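Local coordinates for DynE8 (Micromonospora chersina, PDB 4AMM), which belongs to an iterative enediyne polyketide synthase of dynemicin biosynthesis, whose acyltransferase domain, the part present here, probably loads acyl units for chain building, at residues 5-10 with 53-58; 101-106 with 346-351; 173-178 with 329-334; 215-220 with 244-249. All blocks are in the same frame, centred on the assembly; numbering follows the deposited sequence.

Contact 1: 5-10 with 53-58; sequences LVVCGA and RFAAAV
V6 and C8 pair with A56 and F54 as the two hydrogen-bonded pairs of an antiparallel two-strand contact, in which 5-10 is an outermost strand of a four-stranded sheet and 53-58 its neighbour. Each pair is closed by two backbone bonds, among them V6 N to A56 O and A56 N to V6 O, both 2.9 Å. Between them, V7 and A55 form a non-hydrogen-bonded pair with CA atoms 4.2 Å apart, close enough for V7 CA to give a CA-H...O contact to F54 O; V7 CG1 rests 3.9 Å from A55 CB.

The face bearing V6, C8, F54 and A56 is apolar. The C8 sulfur lies obliquely to the F54 ring, SG 5.3 Å from its centroid, a sulfur-aromatic contact. A trans chi1 (167°) swings the F54 ring toward V6, until CE1 is 3.8 Å from V6 O. Helices 13-27 and 61-76 cover this face through L20, L64 and L68.

On the other face, L5 and A55 meet helix 376-387. The R53 guanidinium makes a cation-pi contact with F386, while its NH2 forms a salt bridge to D392 OD1 and its NH1 a hydrogen bond to V391 O.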
# COMPACT_ATOMS: atom_id res chain seq x y z
N LEU A 5 15.11 2.11 -13.90
CA LEU A 5 15.31 0.93 -13.08
C LEU A 5 16.56 0.23 -13.47
O LEU A 5 16.70 -0.18 -14.64
CB LEU A 5 14.12 -0.02 -13.34
CG LEU A 5 14.24 -1.41 -12.68
CD1 LEU A 5 14.33 -1.32 -11.14
CD2 LEU A 5 12.98 -2.22 -13.13
N VAL A 6 17.50 0.05 -12.54
CA VAL A 6 18.76 -0.57 -12.83
C VAL A 6 18.90 -1.80 -11.97
O VAL A 6 18.85 -1.74 -10.74
CB VAL A 6 19.95 0.35 -12.49
CG1 VAL A 6 21.20 -0.34 -12.84
CG2 VAL A 6 19.77 1.63 -13.30
N VAL A 7 18.89 -2.99 -12.65
CA VAL A 7 19.04 -4.23 -11.93
C VAL A 7 20.30 -4.96 -12.34
O VAL A 7 20.72 -4.82 -13.50
CB VAL A 7 17.82 -5.18 -12.14
CG1 VAL A 7 16.49 -4.51 -11.80
CG2 VAL A 7 17.75 -5.79 -13.60
N CYS A 8 20.80 -5.78 -11.43
CA CYS A 8 21.77 -6.79 -11.88
C CYS A 8 21.94 -7.84 -10.82
O CYS A 8 21.37 -7.78 -9.76
CB CYS A 8 23.06 -6.21 -12.33
SG CYS A 8 23.87 -5.49 -10.98
N GLY A 9 22.78 -8.85 -11.16
CA GLY A 9 22.97 -9.89 -10.20
C GLY A 9 24.16 -10.76 -10.56
O GLY A 9 24.80 -10.55 -11.56
N ALA A 10 24.40 -11.69 -9.68
CA ALA A 10 25.59 -12.51 -9.82
C ALA A 10 25.42 -13.77 -8.98
O ALA A 10 24.48 -13.92 -8.18
CB ALA A 10 26.83 -11.68 -9.44
N ARG A 53 21.31 -10.28 -5.80
CA ARG A 53 20.62 -9.24 -6.61
C ARG A 53 20.78 -7.82 -6.08
O ARG A 53 20.75 -7.60 -4.85
CB ARG A 53 19.14 -9.59 -6.68
CG ARG A 53 18.80 -10.94 -7.32
CD ARG A 53 17.31 -11.17 -7.47
NE ARG A 53 17.07 -12.44 -8.18
CZ ARG A 53 15.90 -12.76 -8.76
NH1 ARG A 53 14.83 -11.94 -8.74
NH2 ARG A 53 15.80 -14.01 -9.33
N PHE A 54 20.85 -6.93 -7.00
CA PHE A 54 20.86 -5.46 -6.75
C PHE A 54 19.78 -4.92 -7.59
O PHE A 54 19.64 -5.23 -8.80
CB PHE A 54 22.21 -4.87 -7.17
CG PHE A 54 22.24 -3.36 -7.25
CD1 PHE A 54 21.90 -2.78 -8.42
CD2 PHE A 54 22.64 -2.64 -6.14
CE1 PHE A 54 21.92 -1.38 -8.56
CE2 PHE A 54 22.67 -1.23 -6.26
CZ PHE A 54 22.31 -0.63 -7.45
N ALA A 55 19.00 -3.91 -7.09
CA ALA A 55 18.12 -3.14 -7.95
C ALA A 55 17.97 -1.74 -7.36
O ALA A 55 17.79 -1.66 -6.12
CB ALA A 55 16.70 -3.79 -8.01
N ALA A 56 17.93 -0.73 -8.21
CA ALA A 56 17.74 0.64 -7.72
C ALA A 56 16.93 1.37 -8.72
O ALA A 56 17.08 1.26 -9.94
CB ALA A 56 19.11 1.30 -7.58
N ALA A 57 16.08 2.26 -8.19
CA ALA A 57 15.39 3.22 -9.01
C ALA A 57 16.18 4.54 -8.91
O ALA A 57 16.38 5.01 -7.79
CB ALA A 57 13.99 3.42 -8.48
N VAL A 58 16.53 5.09 -10.03
CA VAL A 58 17.43 6.27 -10.02
C VAL A 58 16.93 7.33 -10.96
O VAL A 58 16.29 7.07 -11.97
CB VAL A 58 18.88 5.84 -10.37
CG1 VAL A 58 19.44 4.74 -9.36
CG2 VAL A 58 18.96 5.36 -11.84

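Contact 2: 101-106 with 346-351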
# COMPACT_ATOMS: atom_id res chain seq x y z
N LEU A 101 1.66 -8.09 -0.36
CA LEU A 101 1.00 -6.98 -1.04
C LEU A 101 0.06 -6.19 -0.14
O LEU A 101 -0.62 -6.72 0.70
CB LEU A 101 0.20 -7.45 -2.25
CG LEU A 101 0.96 -8.38 -3.23
CD1 LEU A 101 0.01 -8.74 -4.35
CD2 LEU A 101 2.16 -7.64 -3.78
N LEU A 102 0.07 -4.89 -0.40
CA LEU A 102 -0.92 -3.93 0.26
C LEU A 102 -1.80 -3.29 -0.75
O LEU A 102 -1.29 -2.67 -1.69
CB LEU A 102 -0.12 -2.86 0.99
CG LEU A 102 0.96 -3.33 1.98
CD1 LEU A 102 1.79 -2.09 2.50
CD2 LEU A 102 0.38 -4.05 3.16
N PHE A 103 -3.13 -3.42 -0.57
CA PHE A 103 -4.04 -2.80 -1.51
C PHE A 103 -4.76 -1.62 -0.80
O PHE A 103 -5.48 -1.85 0.20
CB PHE A 103 -5.10 -3.81 -1.96
CG PHE A 103 -4.51 -4.83 -2.96
CD1 PHE A 103 -4.47 -4.49 -4.29
CD2 PHE A 103 -4.02 -6.07 -2.55
CE1 PHE A 103 -3.92 -5.38 -5.25
CE2 PHE A 103 -3.43 -6.97 -3.54
CZ PHE A 103 -3.41 -6.63 -4.86
N PRO A 104 -4.53 -0.39 -1.30
CA PRO A 104 -5.05 0.78 -0.57
C PRO A 104 -6.52 0.96 -0.71
O PRO A 104 -7.22 0.50 -1.65
CB PRO A 104 -4.31 1.92 -1.26
CG PRO A 104 -4.18 1.46 -2.68
CD PRO A 104 -3.82 -0.06 -2.54
N GLY A 105 -7.01 1.78 0.23
CA GLY A 105 -8.41 2.31 0.08
C GLY A 105 -8.36 3.78 -0.29
O GLY A 105 -7.34 4.32 -0.82
N GLN A 106 -9.49 4.42 0.02
CA GLN A 106 -9.57 5.85 -0.28
C GLN A 106 -8.67 6.73 0.62
O GLN A 106 -8.44 6.40 1.77
CB GLN A 106 -11.10 6.16 -0.34
CG GLN A 106 -11.49 7.55 -0.49
CD GLN A 106 -13.00 7.68 -0.34
OE1 GLN A 106 -13.50 8.29 0.60
NE2 GLN A 106 -13.70 7.07 -1.22
N VAL A 346 4.83 -4.48 -0.79
CA VAL A 346 4.68 -3.66 -1.96
C VAL A 346 3.23 -3.26 -2.09
O VAL A 346 2.31 -4.11 -2.10
CB VAL A 346 5.12 -4.47 -3.25
CG1 VAL A 346 4.84 -3.60 -4.50
CG2 VAL A 346 6.63 -4.78 -3.11
N GLU A 347 2.98 -1.96 -2.11
CA GLU A 347 1.61 -1.44 -2.31
C GLU A 347 1.24 -1.41 -3.78
O GLU A 347 2.03 -0.93 -4.64
CB GLU A 347 1.55 -0.05 -1.62
CG GLU A 347 0.18 0.63 -1.72
CD GLU A 347 0.14 1.95 -0.94
OE1 GLU A 347 1.19 2.40 -0.42
OE2 GLU A 347 -0.96 2.38 -0.70
N VAL A 348 0.05 -1.95 -4.06
CA VAL A 348 -0.45 -2.14 -5.47
C VAL A 348 -1.71 -1.29 -5.73
O VAL A 348 -2.84 -1.71 -5.52
CB VAL A 348 -0.80 -3.63 -5.62
CG1 VAL A 348 -1.16 -4.01 -7.10
CG2 VAL A 348 0.37 -4.53 -5.21
N GLY A 349 -1.49 -0.05 -6.12
CA GLY A 349 -2.66 0.83 -6.18
C GLY A 349 -2.03 2.15 -6.30
O GLY A 349 -0.78 2.34 -6.37
N PRO A 350 -2.92 3.15 -6.40
CA PRO A 350 -2.48 4.51 -6.57
C PRO A 350 -2.08 5.08 -5.22
O PRO A 350 -2.67 4.74 -4.21
CB PRO A 350 -3.77 5.20 -7.08
CG PRO A 350 -4.90 4.41 -6.61
CD PRO A 350 -4.38 2.98 -6.34
N GLY A 351 -1.09 5.96 -5.28
CA GLY A 351 -0.57 6.69 -4.13
C GLY A 351 0.29 5.80 -3.24
O GLY A 351 0.66 4.69 -3.63
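L102 takes both strand bonds of this contact, which joins neighbouring parallel strands, 99-103 and 344-347, in the five-stranded parallel sheet of the large, alpha/beta-hydrolase-like subdomain of the acyltransferase domain, and follows them into the loops at their C-terminal ends. L102 N gives its hydrogen to V346 O at 2.9 Å, approaching from above the carbonyl plane. L102 O receives V348 N at 2.8 Å, and that donor lies nearly in line with the C=O bond. The same oxygen also has E347 CA 3.2 Å away, a CA-H...O contact.

Extended from chi1 (-179°) through chi2 (176°), E347 lays its carboxylate against P104, where OE2 touches CB at 3.4 Å. The proline offers that oxygen only carbon; its hydrogen bonds come from backbone N-H groups at the start of helix 353-360, L354 N to OE2 and S355 N to OE1. V348 O, beside the F103 ring with CD1 at 3.4 Å, is taken by the hydroxyl of S155 on helix 144-165.

V348 and F103 lie side by side, V348 CG1 3.6 Å from F103 CE1, while V348 CG2 meets L101 CD2 at 3.9 Å. P104 CG sits 4.0 Å from P350 CD, packing the two loops together.

With P104 packing carbon against OE2, the buried carboxylate thus receives two N-H groups at a helix N-terminus, where the helix dipole would probably favour its negative charge.

Contact 3: 173-178 with 329-334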
# COMPACT_ATOMS: atom_id res chain seq x y z
N LEU A 173 -3.06 -7.96 1.82
CA LEU A 173 -4.17 -7.38 2.60
C LEU A 173 -4.64 -6.13 1.89
O LEU A 173 -3.88 -5.49 1.14
CB LEU A 173 -3.73 -7.03 4.02
CG LEU A 173 -2.78 -5.92 4.24
CD1 LEU A 173 -3.51 -4.49 4.17
CD2 LEU A 173 -2.08 -6.09 5.63
N GLY A 174 -5.90 -5.79 2.13
CA GLY A 174 -6.49 -4.56 1.59
C GLY A 174 -7.14 -3.76 2.70
O GLY A 174 -7.80 -4.33 3.57
N HIS A 175 -6.91 -2.44 2.68
CA HIS A 175 -7.50 -1.50 3.68
C HIS A 175 -8.86 -1.03 3.20
O HIS A 175 -8.97 -0.30 2.23
CB HIS A 175 -6.53 -0.31 3.77
CG HIS A 175 -6.67 0.53 5.02
ND1 HIS A 175 -7.74 1.42 5.17
CD2 HIS A 175 -5.86 0.68 6.10
CE1 HIS A 175 -7.55 2.06 6.32
NE2 HIS A 175 -6.44 1.63 6.91
N SER A 176 -9.89 -1.46 3.94
CA SER A 176 -11.29 -1.02 3.62
C SER A 176 -11.56 -1.36 2.14
O SER A 176 -11.61 -2.59 1.78
CB SER A 176 -11.50 0.44 3.98
OG SER A 176 -12.92 0.65 3.78
N LEU A 177 -11.81 -0.41 1.27
CA LEU A 177 -12.01 -0.63 -0.14
C LEU A 177 -11.00 -1.61 -0.75
O LEU A 177 -11.33 -2.41 -1.65
CB LEU A 177 -11.92 0.73 -0.90
CG LEU A 177 -11.97 0.67 -2.41
CD1 LEU A 177 -13.32 0.10 -2.93
CD2 LEU A 177 -11.68 2.05 -2.95
N GLY A 178 -9.74 -1.47 -0.33
CA GLY A 178 -8.69 -2.35 -0.92
C GLY A 178 -8.94 -3.83 -0.69
O GLY A 178 -8.33 -4.61 -1.46
N GLY A 329 -18.23 -2.01 10.77
CA GLY A 329 -17.18 -2.36 11.72
C GLY A 329 -15.85 -1.63 11.45
O GLY A 329 -15.66 -1.01 10.39
N PRO A 330 -14.89 -1.84 12.37
CA PRO A 330 -13.60 -1.11 12.21
C PRO A 330 -12.72 -1.77 11.17
O PRO A 330 -12.81 -2.99 10.91
CB PRO A 330 -12.97 -1.22 13.58
CG PRO A 330 -13.53 -2.54 14.11
CD PRO A 330 -15.02 -2.49 13.68
N VAL A 331 -11.81 -1.02 10.62
CA VAL A 331 -10.75 -1.51 9.72
C VAL A 331 -9.61 -1.97 10.58
O VAL A 331 -8.93 -1.21 11.33
CB VAL A 331 -10.23 -0.40 8.79
CG1 VAL A 331 -9.06 -0.94 7.89
CG2 VAL A 331 -11.33 0.17 7.95
N ARG A 332 -9.34 -3.28 10.54
CA ARG A 332 -8.31 -3.92 11.39
C ARG A 332 -7.01 -4.00 10.71
O ARG A 332 -6.44 -5.11 10.45
CB ARG A 332 -8.85 -5.33 11.77
CG ARG A 332 -10.19 -5.19 12.58
CD ARG A 332 -10.59 -6.57 13.19
NE ARG A 332 -11.72 -6.33 14.09
CZ ARG A 332 -11.63 -5.69 15.26
NH1 ARG A 332 -10.47 -5.36 15.76
NH2 ARG A 332 -12.72 -5.42 15.95
N PHE A 333 -6.43 -2.85 10.35
CA PHE A 333 -5.17 -2.89 9.59
C PHE A 333 -4.03 -3.27 10.51
O PHE A 333 -3.21 -4.07 10.01
CB PHE A 333 -4.90 -1.45 9.10
CG PHE A 333 -3.57 -1.34 8.39
CD1 PHE A 333 -3.40 -1.84 7.09
CD2 PHE A 333 -2.49 -0.71 8.98
CE1 PHE A 333 -2.14 -1.69 6.40
CE2 PHE A 333 -1.23 -0.61 8.34
CZ PHE A 333 -1.07 -1.09 7.04
N ARG A 334 -3.95 -2.85 11.74
CA ARG A 334 -2.84 -3.27 12.60
C ARG A 334 -2.83 -4.78 12.70
O ARG A 334 -1.72 -5.43 12.55
CB ARG A 334 -3.06 -2.65 13.98
CG ARG A 334 -2.00 -3.12 15.03
CD ARG A 334 -2.35 -2.50 16.41
NE ARG A 334 -3.64 -2.92 16.84
CZ ARG A 334 -3.94 -4.08 17.42
NH1 ARG A 334 -2.94 -4.93 17.76
NH2 ARG A 334 -5.18 -4.40 17.77
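No hydrogen bond joins 173-178 to 329-334: H175 and F333 have CA atoms 6.5 Å apart, and the turn after strand 171-174 meets the join of strand 331-332 and helix 333-339 through side chains. S176 has the positive phi expected at a strand-to-helix nucleophile elbow, and G174, S176 and G178 fit its GxSxG pattern, so S176 is probably the acyltransferase nucleophile.

V331 CG1 sits over the centre of one face of the H175 imidazole, a CH-pi contact 3.7 Å from the ring centroid and only 9° off its normal. Its other methyl, CG2, meets S176 CB at 4.0 Å. F333 approaches the imidazole at its edge, with CD1 3.7 Å from H175 CD2; the ring planes are inclined at 49°, an oblique pair. Further along the phenyl rim, L173 CD1 touches CE1 at 3.8 Å, coming in near the ring plane. L173 holds CG between its backbone N and carbonyl carbon (chi1 69°), which brings this methyl to the phenyl edge.

H175 NE2 is hydrogen-bonded to N240 OD1, which helps hold the imidazole's rotation. S176 OG bonds R201 NH2 and H278 NE2, consistent with a Ser-His catalytic pair, and G329 O helps position that histidine through its ND1. Around the contact, L357 of helix 353-360 packs on both H175 and F333, and V238 of strand 235-241 touches H175 and V331.

Contact 4: 215-220 with 244-249; sequences MLSLRA and HVVVAG
L216 and V247, then L218 and V245, are the hydrogen-bonded pairs of this antiparallel contact, each with two backbone bonds. The shortest runs from L218 N to V245 O at 2.8 Å; its return bond, V245 N to L218 O, is 3.1 Å long. L216 N reaches V247 O at 2.9 Å, and the same oxygen takes a CA-H...O contact from M215 CA. At the H244 end of the strand pair, the H244 imidazole swings out from its strand toward the neighbouring one, and NE2 comes 3.2 Å from S217 OG.

Apolar side chains pack on both faces, with S217 the polar exception. V246 CG1 is wedged against M215 CB at 3.8 Å, and the thioether folds back at chi3 (85°) to set CE beside that methyl as well. On the opposite face, V247 CG2 rests 3.9 Å from L216 CB, and its CG1 meets L218 CD1 at 4.0 Å, the two side chains crossing near a right angle.

These are two inner strands of a mixed sheet, probably that of the small, ferredoxin-like subdomain of acyltransferases, with 268-270 beside 213-218 and 235-241 beside 244-250. L254 and V257 of helix 251-264 cover L216 and V247, while F277 packs on M215.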
# COMPACT_ATOMS: atom_id res chain seq x y z
N MET A 215 -15.10 11.92 10.96
CA MET A 215 -13.99 11.06 11.49
C MET A 215 -12.93 11.96 12.10
O MET A 215 -12.71 13.11 11.65
CB MET A 215 -13.39 10.13 10.38
CG MET A 215 -14.44 9.33 9.70
SD MET A 215 -13.81 8.33 8.33
CE MET A 215 -13.21 6.82 9.14
N LEU A 216 -12.26 11.42 13.12
CA LEU A 216 -11.31 12.16 13.94
C LEU A 216 -10.07 11.26 14.14
O LEU A 216 -10.25 10.13 14.67
CB LEU A 216 -11.93 12.54 15.29
CG LEU A 216 -11.06 13.37 16.24
CD1 LEU A 216 -10.83 14.77 15.62
CD2 LEU A 216 -11.79 13.49 17.57
N SER A 217 -8.92 11.67 13.69
CA SER A 217 -7.72 10.85 13.81
C SER A 217 -7.00 11.08 15.08
O SER A 217 -6.79 12.28 15.42
CB SER A 217 -6.88 11.12 12.61
OG SER A 217 -5.75 10.22 12.64
N LEU A 218 -6.57 10.06 15.79
CA LEU A 218 -5.89 10.25 17.06
C LEU A 218 -4.46 9.70 16.98
O LEU A 218 -4.24 8.53 16.51
CB LEU A 218 -6.59 9.48 18.22
CG LEU A 218 -8.09 9.76 18.37
CD1 LEU A 218 -8.80 8.81 19.31
CD2 LEU A 218 -8.32 11.19 18.82
N ARG A 219 -3.49 10.46 17.51
CA ARG A 219 -2.11 9.95 17.65
C ARG A 219 -1.99 9.23 18.96
O ARG A 219 -1.55 9.76 19.96
CB ARG A 219 -1.22 11.20 17.60
CG ARG A 219 0.28 10.91 17.66
CD ARG A 219 0.87 10.24 16.40
NE ARG A 219 0.66 10.90 15.08
CZ ARG A 219 1.28 11.95 14.52
NH1 ARG A 219 2.21 12.71 15.13
NH2 ARG A 219 0.90 12.29 13.28
N ALA A 220 -2.45 7.98 18.96
CA ALA A 220 -2.62 7.17 20.15
C ALA A 220 -2.95 5.74 19.68
O ALA A 220 -3.28 5.51 18.50
CB ALA A 220 -3.80 7.71 20.99
N HIS A 244 -1.78 5.42 15.52
CA HIS A 244 -2.80 6.02 14.67
C HIS A 244 -4.08 5.24 14.77
O HIS A 244 -4.15 4.13 14.22
CB HIS A 244 -2.25 6.07 13.26
CG HIS A 244 -3.09 6.75 12.24
ND1 HIS A 244 -2.69 6.79 10.92
CD2 HIS A 244 -4.29 7.40 12.28
CE1 HIS A 244 -3.58 7.45 10.21
NE2 HIS A 244 -4.58 7.77 10.99
N VAL A 245 -5.10 5.81 15.41
CA VAL A 245 -6.46 5.15 15.47
C VAL A 245 -7.44 6.25 15.10
O VAL A 245 -7.36 7.43 15.61
CB VAL A 245 -6.72 4.63 16.81
CG1 VAL A 245 -8.17 4.02 16.86
CG2 VAL A 245 -5.72 3.49 17.12
N VAL A 246 -8.38 5.96 14.23
CA VAL A 246 -9.39 6.93 13.75
C VAL A 246 -10.69 6.54 14.43
O VAL A 246 -11.08 5.34 14.39
CB VAL A 246 -9.52 6.95 12.28
CG1 VAL A 246 -10.56 7.99 11.78
CG2 VAL A 246 -8.16 7.22 11.60
N VAL A 247 -11.40 7.45 15.02
CA VAL A 247 -12.77 7.30 15.55
C VAL A 247 -13.77 8.01 14.69
O VAL A 247 -13.41 8.87 13.86
CB VAL A 247 -12.93 7.71 17.03
CG1 VAL A 247 -11.97 6.89 17.91
CG2 VAL A 247 -12.70 9.23 17.21
N ALA A 248 -15.02 7.58 14.79
CA ALA A 248 -16.10 8.10 13.91
C ALA A 248 -17.37 8.21 14.70
O ALA A 248 -17.63 7.50 15.66
CB ALA A 248 -16.29 7.21 12.71
N GLY A 249 -18.20 9.18 14.26
CA GLY A 249 -19.57 9.39 14.87
C GLY A 249 -20.14 10.71 14.36
O GLY A 249 -19.68 11.21 13.41

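Overall arrangement
Contacts 2 and 3 touch and share the parallel sheet of the acyltransferase core: F103 N lies 2.8 Å from L173 O and F103 O 2.9 Å from H175 N, both probable hydrogen bonds, so the central strand of contact 2 runs directly beside the strand leading into the probable elbow at S176. Contact 4 belongs to the mixed sheet, which contact 3 reaches through strand 331-332; their centres are about 14 Å apart. Contact 3 thus bridges the two sheets beside the probable active site. Along the chain, contact 4 is nested within the loop closed by contact 3, itself nested within that of contact 2. Contact 1 lies apart in the antiparallel sheet, its centre about 33 Å from that of contact 3.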